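PDB 3L22: SusD superfamily protein from Bacteroides fragilis, which probably binds glycans at the outer membrane, as SusD-family proteins do in nutrient uptake, and carries zinc ions in the crystal. Local coordinates for residues Val189-Ala202 with Tyr244-Ala256. Numbering follows the deposited sequence.
With ZN (zinc ion), chain B.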
loop_
_atom_site.group_PDB
_atom_site.type_symbol
_atom_site.label_atom_id
_atom_site.label_comp_id
_atom_site.label_asym_id
_atom_site.label_seq_id
_atom_site.Cartn_x
_atom_site.Cartn_y
_atom_site.Cartn_z
ATOM N N VAL A 189 -13.853 -13.785 -6.637
ATOM C CA VAL A 189 -14.291 -12.438 -6.360
ATOM C C VAL A 189 -15.317 -12.562 -5.248
ATOM O O VAL A 189 -16.095 -13.480 -5.258
ATOM C CB VAL A 189 -14.984 -11.802 -7.587
ATOM C CG1 VAL A 189 -15.704 -10.468 -7.201
ATOM C CG2 VAL A 189 -13.963 -11.578 -8.727
ATOM N N ASN A 190 -15.296 -11.646 -4.280
ATOM C CA ASN A 190 -16.289 -11.603 -3.201
ATOM C C ASN A 190 -16.404 -12.893 -2.346
ATOM O O ASN A 190 -17.508 -13.337 -2.012
ATOM C CB ASN A 190 -17.659 -11.253 -3.799
ATOM C CG ASN A 190 -18.627 -10.680 -2.762
ATOM O OD1 ASN A 190 -18.203 -10.060 -1.803
ATOM N ND2 ASN A 190 -19.916 -10.932 -2.942
ATOM N N THR A 191 -15.276 -13.513 -2.026
ATOM C CA THR A 191 -15.232 -14.573 -1.007
ATOM C C THR A 191 -14.097 -14.225 -0.045
ATOM O O THR A 191 -13.150 -13.532 -0.429
ATOM C CB THR A 191 -14.968 -15.948 -1.624
ATOM O OG1 THR A 191 -13.636 -15.976 -2.186
ATOM C CG2 THR A 191 -16.020 -16.271 -2.735
ATOM N N TYR A 192 -14.194 -14.681 1.209
ATOM C CA TYR A 192 -13.107 -14.495 2.195
ATOM C C TYR A 192 -11.752 -14.897 1.615
ATOM O O TYR A 192 -10.775 -14.154 1.689
ATOM C CB TYR A 192 -13.407 -15.329 3.433
ATOM C CG TYR A 192 -12.286 -15.326 4.450
ATOM C CD1 TYR A 192 -12.176 -14.313 5.370
ATOM C CD2 TYR A 192 -11.346 -16.354 4.487
ATOM C CE1 TYR A 192 -11.160 -14.304 6.296
ATOM C CE2 TYR A 192 -10.318 -16.359 5.394
ATOM C CZ TYR A 192 -10.228 -15.330 6.291
ATOM O OH TYR A 192 -9.245 -15.324 7.215
ATOM N N THR A 193 -11.683 -16.088 1.031
ATOM C CA THR A 193 -10.415 -16.608 0.511
ATOM C C THR A 193 -9.907 -15.813 -0.690
ATOM O O THR A 193 -8.679 -15.599 -0.834
ATOM C CB THR A 193 -10.536 -18.077 0.177
ATOM O OG1 THR A 193 -11.019 -18.765 1.343
ATOM C CG2 THR A 193 -9.181 -18.654 -0.187
ATOM N N GLY A 194 -10.827 -15.354 -1.540
ATOM C CA GLY A 194 -10.463 -14.538 -2.683
ATOM C C GLY A 194 -9.912 -13.167 -2.306
ATOM O O GLY A 194 -9.112 -12.606 -3.025
ATOM N N VAL A 195 -10.346 -12.622 -1.166
ATOM C CA VAL A 195 -9.900 -11.287 -0.756
ATOM C C VAL A 195 -8.683 -11.363 0.149
ATOM O O VAL A 195 -7.877 -10.450 0.131
ATOM C CB VAL A 195 -11.057 -10.505 -0.097
ATOM C CG1 VAL A 195 -10.571 -9.146 0.511
ATOM C CG2 VAL A 195 -12.208 -10.331 -1.131
ATOM N N THR A 196 -8.518 -12.448 0.910
ATOM C CA THR A 196 -7.469 -12.516 1.919
ATOM C C THR A 196 -6.268 -13.383 1.518
ATOM O O THR A 196 -5.252 -13.340 2.208
ATOM C CB THR A 196 -8.015 -13.013 3.254
ATOM O OG1 THR A 196 -8.385 -14.389 3.126
ATOM C CG2 THR A 196 -9.255 -12.136 3.670
ATOM N N HIS A 197 -6.362 -14.141 0.420
ATOM C CA HIS A 197 -5.189 -14.736 -0.247
ATOM C C HIS A 197 -4.963 -13.976 -1.531
ATOM O O HIS A 197 -5.913 -13.418 -2.089
ATOM C CB HIS A 197 -5.400 -16.228 -0.597
ATOM C CG HIS A 197 -5.361 -17.151 0.578
ATOM N ND1 HIS A 197 -5.174 -18.512 0.452
ATOM C CD2 HIS A 197 -5.488 -16.914 1.904
ATOM C CE1 HIS A 197 -5.172 -19.073 1.646
ATOM N NE2 HIS A 197 -5.363 -18.124 2.549
ATOM N N ALA A 198 -3.716 -13.970 -2.001
ATOM C CA ALA A 198 -3.363 -13.393 -3.284
ATOM C C ALA A 198 -4.004 -14.127 -4.456
ATOM O O ALA A 198 -3.826 -15.341 -4.624
ATOM C CB ALA A 198 -1.819 -13.368 -3.481
ATOM N N THR A 199 -4.768 -13.378 -5.237
ATOM C CA THR A 199 -5.333 -13.829 -6.491
ATOM C C THR A 199 -4.478 -13.336 -7.654
ATOM O O THR A 199 -3.570 -12.519 -7.468
ATOM C CB THR A 199 -6.738 -13.263 -6.664
ATOM O OG1 THR A 199 -6.707 -11.826 -6.489
ATOM C CG2 THR A 199 -7.723 -13.939 -5.680
ATOM N N GLN A 200 -4.787 -13.810 -8.856
ATOM C CA GLN A 200 -4.186 -13.261 -10.048
ATOM C C GLN A 200 -4.424 -11.758 -10.113
ATOM O O GLN A 200 -3.489 -10.994 -10.406
ATOM C CB GLN A 200 -4.725 -13.961 -11.301
ATOM C CG GLN A 200 -4.304 -15.432 -11.328
ATOM C CD GLN A 200 -4.638 -16.123 -12.620
ATOM O OE1 GLN A 200 -4.647 -15.480 -13.682
ATOM N NE2 GLN A 200 -4.953 -17.430 -12.544
ATOM N N ALA A 201 -5.644 -11.311 -9.794
ATOM C CA ALA A 201 -5.940 -9.852 -9.726
ATOM C C ALA A 201 -5.038 -9.086 -8.764
ATOM O O ALA A 201 -4.578 -7.996 -9.091
ATOM C CB ALA A 201 -7.411 -9.618 -9.348
ATOM N N ALA A 202 -4.786 -9.634 -7.583
ATOM C CA ALA A 202 -3.883 -8.991 -6.633
ATOM C C ALA A 202 -2.436 -8.861 -7.174
ATOM O O ALA A 202 -1.786 -7.821 -7.032
ATOM C CB ALA A 202 -3.878 -9.776 -5.311
ATOM N N TYR A 244 -16.574 -6.882 5.892
ATOM C CA TYR A 244 -15.345 -6.146 5.633
ATOM C C TYR A 244 -14.778 -6.330 4.231
ATOM O O TYR A 244 -13.605 -6.041 3.998
ATOM C CB TYR A 244 -14.272 -6.355 6.719
ATOM C CG TYR A 244 -14.779 -6.132 8.130
ATOM C CD1 TYR A 244 -15.025 -4.852 8.618
ATOM C CD2 TYR A 244 -15.071 -7.206 8.960
ATOM C CE1 TYR A 244 -15.526 -4.658 9.895
ATOM C CE2 TYR A 244 -15.547 -7.016 10.238
ATOM C CZ TYR A 244 -15.769 -5.740 10.708
ATOM O OH TYR A 244 -16.240 -5.569 11.996
ATOM N N PHE A 245 -15.603 -6.790 3.298
ATOM C CA PHE A 245 -15.225 -6.841 1.889
ATOM C C PHE A 245 -16.500 -6.799 1.065
ATOM O O PHE A 245 -17.577 -7.079 1.573
ATOM C CB PHE A 245 -14.395 -8.107 1.548
ATOM C CG PHE A 245 -15.103 -9.424 1.802
ATOM C CD1 PHE A 245 -15.070 -10.020 3.058
ATOM C CD2 PHE A 245 -15.799 -10.064 0.785
ATOM C CE1 PHE A 245 -15.710 -11.219 3.295
ATOM C CE2 PHE A 245 -16.422 -11.278 1.000
ATOM C CZ PHE A 245 -16.413 -11.843 2.258
ATOM N N SER A 246 -16.347 -6.468 -0.207
ATOM C CA SER A 246 -17.443 -6.334 -1.122
ATOM C C SER A 246 -16.973 -6.866 -2.475
ATOM O O SER A 246 -15.830 -7.322 -2.614
ATOM C CB SER A 246 -17.838 -4.861 -1.267
ATOM O OG SER A 246 -16.852 -4.126 -2.019
ATOM N N GLN A 247 -17.825 -6.745 -3.487
ATOM C CA GLN A 247 -17.434 -7.016 -4.870
ATOM C C GLN A 247 -16.359 -6.066 -5.443
ATOM O O GLN A 247 -15.890 -6.302 -6.565
ATOM C CB GLN A 247 -18.656 -6.977 -5.774
ATOM C CG GLN A 247 -19.524 -8.225 -5.488
ATOM C CD GLN A 247 -20.755 -8.287 -6.304
ATOM O OE1 GLN A 247 -21.114 -7.314 -6.964
ATOM N NE2 GLN A 247 -21.439 -9.417 -6.257
ATOM N N GLU A 248 -16.012 -5.008 -4.709
ATOM C CA GLU A 248 -14.894 -4.123 -5.058
ATOM C C GLU A 248 -13.530 -4.608 -4.542
ATOM O O GLU A 248 -12.488 -4.166 -5.043
ATOM C CB GLU A 248 -15.172 -2.718 -4.535
ATOM C CG GLU A 248 -14.374 -1.651 -5.207
ATOM C CD GLU A 248 -14.513 -0.262 -4.598
ATOM O OE1 GLU A 248 -15.534 0.011 -3.925
ATOM O OE2 GLU A 248 -13.579 0.569 -4.832
ATOM N N SER A 249 -13.533 -5.523 -3.571
ATOM C CA SER A 249 -12.340 -5.836 -2.800
ATOM C C SER A 249 -11.477 -6.835 -3.527
ATOM O O SER A 249 -11.926 -7.933 -3.832
ATOM C CB SER A 249 -12.753 -6.420 -1.439
ATOM O OG SER A 249 -13.620 -5.540 -0.763
ATOM N N ILE A 250 -10.238 -6.462 -3.812
ATOM C CA ILE A 250 -9.315 -7.359 -4.489
ATOM C C ILE A 250 -8.460 -8.064 -3.462
ATOM O O ILE A 250 -8.396 -9.299 -3.433
ATOM C CB ILE A 250 -8.455 -6.619 -5.541
ATOM C CG1 ILE A 250 -9.361 -5.984 -6.618
ATOM C CG2 ILE A 250 -7.439 -7.614 -6.143
ATOM C CD1 ILE A 250 -8.733 -4.880 -7.461
ATOM N N PHE A 251 -7.757 -7.301 -2.636
ATOM C CA PHE A 251 -6.875 -7.898 -1.622
ATOM C C PHE A 251 -6.862 -7.028 -0.361
ATOM O O PHE A 251 -6.673 -5.799 -0.461
ATOM C CB PHE A 251 -5.442 -8.076 -2.179
ATOM C CG PHE A 251 -4.486 -8.692 -1.198
ATOM C CD1 PHE A 251 -4.640 -10.016 -0.805
ATOM C CD2 PHE A 251 -3.432 -7.950 -0.647
ATOM C CE1 PHE A 251 -3.798 -10.583 0.160
ATOM C CE2 PHE A 251 -2.562 -8.515 0.294
ATOM C CZ PHE A 251 -2.746 -9.818 0.702
ATOM N N SER A 252 -7.039 -7.674 0.793
ATOM C CA SER A 252 -7.065 -7.032 2.106
ATOM C C SER A 252 -6.423 -7.913 3.138
ATOM O O SER A 252 -6.260 -9.136 2.940
ATOM C CB SER A 252 -8.509 -6.780 2.586
ATOM O OG SER A 252 -9.250 -6.008 1.675
ATOM N N LEU A 253 -6.054 -7.288 4.250
ATOM C CA LEU A 253 -5.497 -7.999 5.415
ATOM C C LEU A 253 -6.619 -8.102 6.453
ATOM O O LEU A 253 -7.087 -7.052 6.969
ATOM C CB LEU A 253 -4.295 -7.261 5.999
ATOM C CG LEU A 253 -3.278 -6.723 4.989
ATOM C CD1 LEU A 253 -2.117 -5.977 5.742
ATOM C CD2 LEU A 253 -2.765 -7.863 4.169
ATOM N N PRO A 254 -7.089 -9.328 6.718
ATOM C CA PRO A 254 -8.230 -9.509 7.619
ATOM C C PRO A 254 -7.785 -9.495 9.056
ATOM O O PRO A 254 -6.604 -9.764 9.334
ATOM C CB PRO A 254 -8.741 -10.901 7.237
ATOM C CG PRO A 254 -7.466 -11.633 6.855
ATOM C CD PRO A 254 -6.609 -10.620 6.178
HETATM N N MSE A 255 -8.706 -9.219 9.960
HETATM C CA MSE A 255 -8.441 -9.221 11.398
HETATM C C MSE A 255 -9.412 -10.180 12.069
HETATM O O MSE A 255 -10.550 -10.361 11.596
HETATM C CB MSE A 255 -8.737 -7.843 11.945
HETATM C CG MSE A 255 -7.876 -6.733 11.443
HETATM SE SE MSE A 255 -6.081 -6.928 12.156
HETATM C CE MSE A 255 -5.180 -5.569 11.039
ATOM N N ALA A 256 -8.986 -10.720 13.201
ATOM C CA ALA A 256 -9.771 -11.566 14.051
ATOM C C ALA A 256 -9.462 -11.172 15.489
ATOM O O ALA A 256 -8.379 -10.641 15.786
ATOM C CB ALA A 256 -9.447 -13.065 13.806
HETATM ZN ZN ZN B . -4.691 -19.483 -1.222
HETATM O O HOH W 1 -14.327 -9.044 -4.028
HETATM O O HOH W 2 -19.360 -9.321 0.467
HETATM O O HOH W 3 -20.574 -12.068 -5.732
HETATM O O HOH W 4 -4.284 -11.176 3.757
HETATM O O HOH W 5 -6.465 -11.182 -3.722
HETATM O O HOH W 6 -6.246 -19.300 -2.382
HETATM O O HOH W 7 -4.303 -21.676 -0.874
#
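Asn190 opens the contact by laying its carboxamide between Phe245 and Gln247, in an interface where a loop and a short helix are fitted to a strand through a few direct contacts and several waters. With CG anti to the backbone N (chi1 -159°), its OD1 comes to the edge of the Phe245 ring, 3.5 Å from Phe245 CD2, while ND2 lies alongside Gln247 CG, the two amide planes nearly perpendicular. One water links Asn190 N to the carbonyls of Ser246 and Ser249; others bridge its amide to Phe245 O and Gln247 NE2. Thr191 N-caps helix 192-196, its OG1 accepting from Gly194 N at 2.9 Å and also bonding Glu188. Val195 is the most deeply covered residue of the contact: its CG2 packs on Ser249 O (3.6 Å) and Phe245, CG1 turns to Ser252, and Val195 O accepts from Ser252 N at 3.0 Å, the one direct hydrogen bond between the segments, supplemented by a CA-H···O contact from Phe251. The Thr196 hydroxyl donates to Tyr192 O from above the carbonyl plane, and Thr196 CG2 lies 3.7 Å from Pro254 CG. His197 points away from the strand; its ND1 binds zinc with Glu119 and two waters, while NE2 is hydrogen-bonded to Asn26. Another water sits among His197 O, Ile250 O and Thr199 OG1. Ala201 and Ala202 receive Ile250 CG2, and Ala202 CB rests on Phe251 CB. Helix 192-196 thus crosses strand 251-253 almost perpendicularly (87°), near the bulge where Ile250 and Phe251 both face Phe325 of antiparallel strand 322-326, with helices 18-33 and 113-131 packing against Phe251 through Tyr29 and Leu126.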